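Local coordinates for protein HTH-type dhaKLM operon transcriptional activator DhaS (Lactococcus lactis, PDB 2IU5) that activates transcription of the dhaKLM operon, binding an inverted repeat that partly overlaps the -35 promoter sequence, in complex with DhaQ once dihydroxyacetone is present, at residues A[83-94]-A[165-175]. The protein carries 1 engineered substitution. Numbering follows the deposited sequence.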
ATOM      1  N   GLN A  83       1.837 -20.770  -3.317  1.00 17.56           N
ATOM      2  CA  GLN A  83       2.000 -20.785  -1.865  1.00 17.37           C
ATOM      3  C   GLN A  83       3.471 -21.030  -1.547  1.00 17.31           C
ATOM      4  O   GLN A  83       4.011 -20.413  -0.627  1.00 17.71           O
ATOM      5  CB  GLN A  83       1.105 -21.822  -1.177  1.00 16.45           C
ATOM      6  CG  GLN A  83      -0.370 -21.522  -1.426  1.00 18.31           C
ATOM      7  CD  GLN A  83      -1.295 -22.368  -0.596  1.00 21.60           C
ATOM      8  OE1 GLN A  83      -0.992 -22.711   0.554  1.00 24.79           O
ATOM      9  NE2 GLN A  83      -2.438 -22.710  -1.176  1.00 22.52           N
ATOM     10  N   ASN A  84       4.120 -21.918  -2.299  1.00 17.46           N
ATOM     11  CA  ASN A  84       5.562 -22.153  -2.101  1.00 18.19           C
ATOM     12  C   ASN A  84       6.366 -20.914  -2.499  1.00 19.20           C
ATOM     13  O   ASN A  84       7.334 -20.538  -1.843  1.00 20.41           O
ATOM     14  CB  ASN A  84       5.997 -23.383  -2.916  1.00 19.85           C
ATOM     15  CG  ASN A  84       5.389 -24.671  -2.381  1.00 22.12           C
ATOM     16  OD1 ASN A  84       5.118 -24.752  -1.187  1.00 29.50           O
ATOM     17  ND2 ASN A  84       5.170 -25.676  -3.244  1.00 25.58           N
ATOM     18  N   GLU A  85       5.969 -20.257  -3.579  1.00 19.07           N
ATOM     19  CA  GLU A  85       6.690 -19.060  -4.000  1.00 18.97           C
ATOM     20  C   GLU A  85       6.609 -17.925  -2.997  1.00 18.08           C
ATOM     21  O   GLU A  85       7.606 -17.235  -2.716  1.00 20.96           O
ATOM     22  CB  GLU A  85       6.175 -18.612  -5.369  1.00 19.58           C
ATOM     23  CG  GLU A  85       6.600 -19.633  -6.399  1.00 22.01           C
ATOM     24  CD  GLU A  85       5.540 -19.933  -7.438  1.00 27.35           C
ATOM     25  OE1 GLU A  85       4.561 -19.154  -7.539  1.00 30.03           O
ATOM     26  OE2 GLU A  85       5.696 -20.951  -8.151  1.00 29.79           O
ATOM     27  N   LEU A  86       5.427 -17.714  -2.439  1.00 18.94           N
ATOM     28  CA  LEU A  86       5.279 -16.714  -1.399  1.00 18.36           C
ATOM     29  C   LEU A  86       6.195 -17.006  -0.216  1.00 18.05           C
ATOM     30  O   LEU A  86       6.864 -16.088   0.273  1.00 18.99           O
ATOM     31  CB  LEU A  86       3.818 -16.621  -0.957  1.00 19.38           C
ATOM     32  CG  LEU A  86       3.621 -15.743   0.272  1.00 18.73           C
ATOM     33  CD1 LEU A  86       4.029 -14.283  -0.007  1.00 22.28           C
ATOM     34  CD2 LEU A  86       2.126 -15.848   0.662  1.00 19.93           C
ATOM     35  N   LEU A  87       6.239 -18.249   0.249  1.00 17.97           N
ATOM     36  CA  LEU A  87       7.135 -18.614   1.352  1.00 17.90           C
ATOM     37  C   LEU A  87       8.578 -18.289   0.989  1.00 18.28           C
ATOM     38  O   LEU A  87       9.301 -17.661   1.768  1.00 19.92           O
ATOM     39  CB  LEU A  87       6.996 -20.085   1.728  1.00 19.03           C
ATOM     40  CG  LEU A  87       7.972 -20.552   2.807  1.00 18.74           C
ATOM     41  CD1 LEU A  87       7.746 -19.754   4.094  1.00 19.48           C
ATOM     42  CD2 LEU A  87       7.764 -22.063   3.015  1.00 20.81           C
ATOM     43  N   LEU A  88       9.015 -18.709  -0.189  1.00 18.62           N
ATOM     44  CA  LEU A  88      10.411 -18.441  -0.569  1.00 21.26           C
ATOM     45  C   LEU A  88      10.713 -16.957  -0.728  1.00 20.35           C
ATOM     46  O   LEU A  88      11.810 -16.494  -0.388  1.00 21.36           O
ATOM     47  CB  LEU A  88      10.810 -19.255  -1.797  1.00 22.64           C
ATOM     48  CG  LEU A  88      10.728 -20.764  -1.493  1.00 25.36           C
ATOM     49  CD1 LEU A  88      11.276 -21.574  -2.647  1.00 29.14           C
ATOM     50  CD2 LEU A  88      11.444 -21.151  -0.180  1.00 28.68           C
ATOM     51  N   LEU A  89       9.758 -16.197  -1.233  1.00 19.71           N
ATOM     52  CA  LEU A  89       9.926 -14.749  -1.280  1.00 21.02           C
ATOM     53  C   LEU A  89      10.068 -14.125   0.115  1.00 20.14           C
ATOM     54  O   LEU A  89      10.968 -13.292   0.363  1.00 20.13           O
ATOM     55  CB  LEU A  89       8.744 -14.167  -2.051  1.00 23.89           C
ATOM     56  CG  LEU A  89       8.778 -12.677  -2.296  1.00 27.45           C
ATOM     57  CD1 LEU A  89      10.045 -12.278  -3.033  1.00 31.19           C
ATOM     58  CD2 LEU A  89       7.538 -12.233  -3.062  1.00 28.87           C
ATOM     59  N   LEU A  90       9.200 -14.492   1.059  1.00 18.68           N
ATOM     60  CA  LEU A  90       9.342 -13.971   2.419  1.00 18.99           C
ATOM     61  C   LEU A  90      10.689 -14.354   3.033  1.00 18.12           C
ATOM     62  O   LEU A  90      11.339 -13.525   3.670  1.00 20.26           O
ATOM     63  CB  LEU A  90       8.194 -14.449   3.321  1.00 19.30           C
ATOM     64  CG  LEU A  90       6.833 -13.935   2.856  1.00 21.00           C
ATOM     65  CD1 LEU A  90       5.720 -14.547   3.733  1.00 24.01           C
ATOM     66  CD2 LEU A  90       6.752 -12.402   2.865  1.00 23.30           C
ATOM     67  N   ARG A  91      11.108 -15.600   2.855  1.00 18.82           N
ATOM     68  CA  ARG A  91      12.409 -16.032   3.336  1.00 18.50           C
ATOM     69  C   ARG A  91      13.553 -15.246   2.706  1.00 19.61           C
ATOM     70  O   ARG A  91      14.510 -14.898   3.391  1.00 19.76           O
ATOM     71  CB  ARG A  91      12.606 -17.513   3.056  1.00 20.42           C
ATOM     72  CG  ARG A  91      11.886 -18.370   4.053  1.00 22.01           C
ATOM     73  CD  ARG A  91      12.296 -19.838   3.995  1.00 21.54           C
ATOM     74  NE  ARG A  91      11.459 -20.545   4.936  1.00 24.33           N
ATOM     75  CZ  ARG A  91      11.259 -21.855   4.893  1.00 23.68           C
ATOM     76  NH1 ARG A  91      11.852 -22.578   3.945  1.00 27.52           N
ATOM     77  NH2 ARG A  91      10.480 -22.428   5.790  1.00 26.31           N
ATOM     78  N   TYR A  92      13.464 -14.971   1.416  1.00 18.30           N
ATOM     79  CA  TYR A  92      14.487 -14.209   0.711  1.00 19.05           C
ATOM     80  C   TYR A  92      14.572 -12.816   1.296  1.00 20.17           C
ATOM     81  O   TYR A  92      15.670 -12.284   1.536  1.00 20.04           O
ATOM     82  CB  TYR A  92      14.113 -14.152  -0.767  1.00 20.25           C
ATOM     83  CG  TYR A  92      14.887 -13.114  -1.572  1.00 19.50           C
ATOM     84  CD1 TYR A  92      16.165 -13.385  -2.053  1.00 20.78           C
ATOM     85  CD2 TYR A  92      14.322 -11.872  -1.851  1.00 20.51           C
ATOM     86  CE1 TYR A  92      16.863 -12.431  -2.795  1.00 22.02           C
ATOM     87  CE2 TYR A  92      14.999 -10.916  -2.584  1.00 20.28           C
ATOM     88  CZ  TYR A  92      16.267 -11.206  -3.048  1.00 22.33           C
ATOM     89  OH  TYR A  92      16.902 -10.228  -3.770  1.00 24.10           O
ATOM     90  N   LEU A  93      13.420 -12.198   1.538  1.00 19.76           N
ATOM     91  CA  LEU A  93      13.414 -10.832   2.077  1.00 19.08           C
ATOM     92  C   LEU A  93      13.954 -10.821   3.500  1.00 20.46           C
ATOM     93  O   LEU A  93      14.653  -9.874   3.890  1.00 22.61           O
ATOM     94  CB  LEU A  93      12.017 -10.199   2.023  1.00 20.87           C
ATOM     95  CG  LEU A  93      11.560 -10.030   0.573  1.00 20.34           C
ATOM     96  CD1 LEU A  93      10.089  -9.632   0.599  1.00 22.62           C
ATOM     97  CD2 LEU A  93      12.365  -8.962  -0.146  1.00 23.05           C
ATOM     98  N   ASP A  94      13.656 -11.848   4.293  1.00 19.08           N
ATOM     99  CA  ASP A  94      14.232 -11.934   5.641  1.00 20.06           C
ATOM    100  C   ASP A  94      15.770 -12.092   5.618  1.00 19.56           C
ATOM    101  O   ASP A  94      16.484 -11.423   6.368  1.00 20.15           O
ATOM    102  CB  ASP A  94      13.639 -13.129   6.392  1.00 22.07           C
ATOM    103  CG  ASP A  94      12.305 -12.829   7.033  1.00 26.72           C
ATOM    104  OD1 ASP A  94      11.944 -11.630   7.138  1.00 30.66           O
ATOM    105  OD2 ASP A  94      11.615 -13.803   7.431  1.00 25.56           O
ATOM    106  N   ASN A 165      11.583  -6.561  11.417  1.00 22.79           N
ATOM    107  CA  ASN A 165      10.695  -7.625  11.904  1.00 23.10           C
ATOM    108  C   ASN A 165      10.628  -8.804  10.916  1.00 24.70           C
ATOM    109  O   ASN A 165      10.775  -8.614   9.715  1.00 25.52           O
ATOM    110  CB  ASN A 165       9.285  -7.058  12.126  1.00 24.55           C
ATOM    111  CG  ASN A 165       9.228  -6.005  13.216  1.00 28.34           C
ATOM    112  OD1 ASN A 165       8.561  -4.987  13.070  1.00 32.53           O
ATOM    113  ND2 ASN A 165       9.925  -6.247  14.312  1.00 28.45           N
ATOM    114  N   SER A 166      10.406 -10.019  11.414  1.00 24.39           N
ATOM    115  CA  SER A 166      10.477 -11.205  10.572  1.00 23.98           C
ATOM    116  C   SER A 166       9.268 -11.238   9.634  1.00 23.85           C
ATOM    117  O   SER A 166       8.129 -11.020  10.059  1.00 24.33           O
ATOM    118  CB  SER A 166      10.452 -12.469  11.437  1.00 27.32           C
ATOM    119  OG  SER A 166       9.951 -13.560  10.672  1.00 31.72           O
ATOM    120  N   LEU A 167       9.516 -11.515   8.366  1.00 22.94           N
ATOM    121  CA  LEU A 167       8.444 -11.664   7.391  1.00 23.42           C
ATOM    122  C   LEU A 167       7.853 -13.066   7.403  1.00 22.99           C
ATOM    123  O   LEU A 167       6.640 -13.228   7.232  1.00 20.73           O
ATOM    124  CB  LEU A 167       8.956 -11.334   5.984  1.00 24.81           C
ATOM    125  CG  LEU A 167       9.218  -9.861   5.644  1.00 26.61           C
ATOM    126  CD1 LEU A 167      10.402  -9.320   6.455  1.00 30.71           C
ATOM    127  CD2 LEU A 167       9.454  -9.687   4.153  1.00 29.28           C
ATOM    128  N   GLU A 168       8.701 -14.072   7.601  1.00 22.76           N
ATOM    129  CA  GLU A 168       8.196 -15.442   7.520  1.00 23.04           C
ATOM    130  C   GLU A 168       7.130 -15.704   8.574  1.00 21.57           C
ATOM    131  O   GLU A 168       6.237 -16.534   8.380  1.00 20.84           O
ATOM    132  CB  GLU A 168       9.332 -16.462   7.615  1.00 25.40           C
ATOM    133  CG  GLU A 168       8.808 -17.904   7.618  1.00 27.48           C
ATOM    134  CD  GLU A 168       9.906 -18.900   7.268  1.00 29.93           C
ATOM    135  OE1 GLU A 168      10.989 -18.435   6.885  1.00 31.23           O
ATOM    136  OE2 GLU A 168       9.679 -20.127   7.381  1.00 29.11           O
ATOM    137  N   LYS A 169       7.190 -15.006   9.706  1.00 19.91           N
ATOM    138  CA  LYS A 169       6.186 -15.192  10.735  1.00 21.38           C
ATOM    139  C   LYS A 169       4.788 -14.819  10.269  1.00 21.19           C
ATOM    140  O   LYS A 169       3.810 -15.243  10.900  1.00 23.92           O
ATOM    141  CB  LYS A 169       6.562 -14.507  12.056  1.00 24.46           C
ATOM    142  CG  LYS A 169       6.321 -13.020  12.111  1.00 24.99           C
ATOM    143  CD  LYS A 169       6.610 -12.496  13.518  1.00 29.53           C
ATOM    144  CE  LYS A 169       6.580 -10.972  13.554  1.00 32.64           C
ATOM    145  NZ  LYS A 169       6.469 -10.516  14.968  1.00 36.27           N
ATOM    146  N   LEU A 170       4.713 -14.043   9.189  1.00 18.59           N
ATOM    147  CA  LEU A 170       3.425 -13.592   8.665  1.00 19.10           C
ATOM    148  C   LEU A 170       2.839 -14.541   7.643  1.00 19.17           C
ATOM    149  O   LEU A 170       1.723 -14.325   7.160  1.00 19.36           O
ATOM    150  CB  LEU A 170       3.560 -12.223   8.027  1.00 20.89           C
ATOM    151  CG  LEU A 170       4.173 -11.165   8.937  1.00 21.57           C
ATOM    152  CD1 LEU A 170       4.289  -9.891   8.119  1.00 26.18           C
ATOM    153  CD2 LEU A 170       3.277 -10.955  10.152  1.00 24.86           C
ATOM    154  N   TYR A 171       3.589 -15.587   7.314  1.00 18.95           N
ATOM    155  CA  TYR A 171       3.237 -16.384   6.147  1.00 18.76           C
ATOM    156  C   TYR A 171       1.871 -17.033   6.287  1.00 17.63           C
ATOM    157  O   TYR A 171       1.049 -16.913   5.388  1.00 17.21           O
ATOM    158  CB  TYR A 171       4.319 -17.431   5.947  1.00 18.27           C
ATOM    159  CG  TYR A 171       4.046 -18.399   4.836  1.00 17.43           C
ATOM    160  CD1 TYR A 171       3.907 -17.959   3.528  1.00 19.54           C
ATOM    161  CD2 TYR A 171       3.935 -19.734   5.108  1.00 18.64           C
ATOM    162  CE1 TYR A 171       3.660 -18.856   2.500  1.00 18.66           C
ATOM    163  CE2 TYR A 171       3.688 -20.643   4.110  1.00 20.51           C
ATOM    164  CZ  TYR A 171       3.552 -20.185   2.805  1.00 19.73           C
ATOM    165  OH  TYR A 171       3.306 -21.108   1.813  1.00 20.44           O
ATOM    166  N   SER A 172       1.618 -17.713   7.403  1.00 16.86           N
ATOM    167  CA  SER A 172       0.347 -18.420   7.534  1.00 17.90           C
ATOM    168  C   SER A 172      -0.815 -17.435   7.473  1.00 17.01           C
ATOM    169  O   SER A 172      -1.866 -17.721   6.886  1.00 18.79           O
ATOM    170  CB  SER A 172       0.305 -19.236   8.830  1.00 20.76           C
ATOM    171  OG  SER A 172       0.427 -18.423   9.982  1.00 24.92           O
ATOM    172  N   GLN A 173      -0.641 -16.263   8.079  1.00 18.40           N
ATOM    173  CA  GLN A 173      -1.758 -15.311   8.056  1.00 18.09           C
ATOM    174  C   GLN A 173      -2.012 -14.780   6.646  1.00 17.71           C
ATOM    175  O   GLN A 173      -3.166 -14.626   6.237  1.00 18.91           O
ATOM    176  CB  GLN A 173      -1.484 -14.158   9.026  1.00 19.30           C
ATOM    177  CG  GLN A 173      -1.561 -14.588  10.485  1.00 21.59           C
ATOM    178  CD  GLN A 173      -1.159 -13.478  11.423  1.00 25.20           C
ATOM    179  OE1 GLN A 173      -2.015 -12.721  11.896  1.00 27.20           O
ATOM    180  NE2 GLN A 173       0.136 -13.369  11.692  1.00 27.73           N
ATOM    181  N   ILE A 174      -0.954 -14.497   5.890  1.00 17.41           N
ATOM    182  CA  ILE A 174      -1.147 -13.986   4.552  1.00 18.65           C
ATOM    183  C   ILE A 174      -1.817 -15.040   3.681  1.00 19.06           C
ATOM    184  O   ILE A 174      -2.779 -14.735   2.989  1.00 19.34           O
ATOM    185  CB  ILE A 174       0.156 -13.462   3.917  1.00 20.10           C
ATOM    186  CG1 ILE A 174       0.654 -12.248   4.723  1.00 20.31           C
ATOM    187  CG2 ILE A 174      -0.087 -13.131   2.436  1.00 19.14           C
ATOM    188  CD1 ILE A 174       2.134 -11.911   4.470  1.00 22.61           C
ATOM    189  N   VAL A 175      -1.314 -16.276   3.716  1.00 18.45           N
ATOM    190  CA  VAL A 175      -1.923 -17.350   2.921  1.00 17.92           C
ATOM    191  C   VAL A 175      -3.407 -17.515   3.257  1.00 18.33           C
ATOM    192  O   VAL A 175      -4.254 -17.653   2.371  1.00 19.70           O
ATOM    193  CB  VAL A 175      -1.150 -18.671   3.125  1.00 18.78           C
ATOM    194  CG1 VAL A 175      -1.870 -19.839   2.437  1.00 20.17           C
ATOM    195  CG2 VAL A 175       0.253 -18.515   2.587  1.00 19.95           C
TER
HETATM  196  O   HOH W   1      12.680 -16.451   7.274  1.00 17.16           O
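Y171 and L87 meet where helix 83-94 runs against the loop 165-167 and 3-10 segment 168-170 that lead into helix 171-175, the two short helical axes lying 10.7 Å apart at 141°, roughly antiparallel. With CG anti to the backbone N (chi1 176°), the Y171 ring reaches across helix 83-94 as a knob among Q83, L86, L87 and L90. L87 CB makes a CH-pi contact 3.9 Å from its centroid, V175 CG2 lies over the rim of the opposite face, and L86 CG abuts the edge. A tyrosine suits this slot because its hydroxyl, past the apolar ring, donates to Q83 O at 2.6 Å from above the carbonyl plane, while L87 N keeps its helical bond from the other face. A leucine in place of Y171 would probably open a gap between L87 and V175 and cost Q83 O its second donor.

Beyond the ring, bulky apolar leucines match the buried face: L90 CD2 packs on L167 CB, and L167 also touches T157 and S160 of helix 139-163. D94's short carboxylate offers two acceptors to consecutive N-H groups, OD2 to E168 N at 2.9 Å and OD1, less surely placed, to L167 N. R91 and E168 form a salt bridge: OE2 lies in the guanidinium plane, 2.9 Å from NH2, with weaker bonds from NE to both carboxylate oxygens. A water bridges D94 OD2 to E168 OE1; it and R91 would be expected to ease the acids' repulsion. Polar bonds thus hold the loop and 3-10 end of this contact in the C-terminal TetR-family domain, while apolar packing joins the helices.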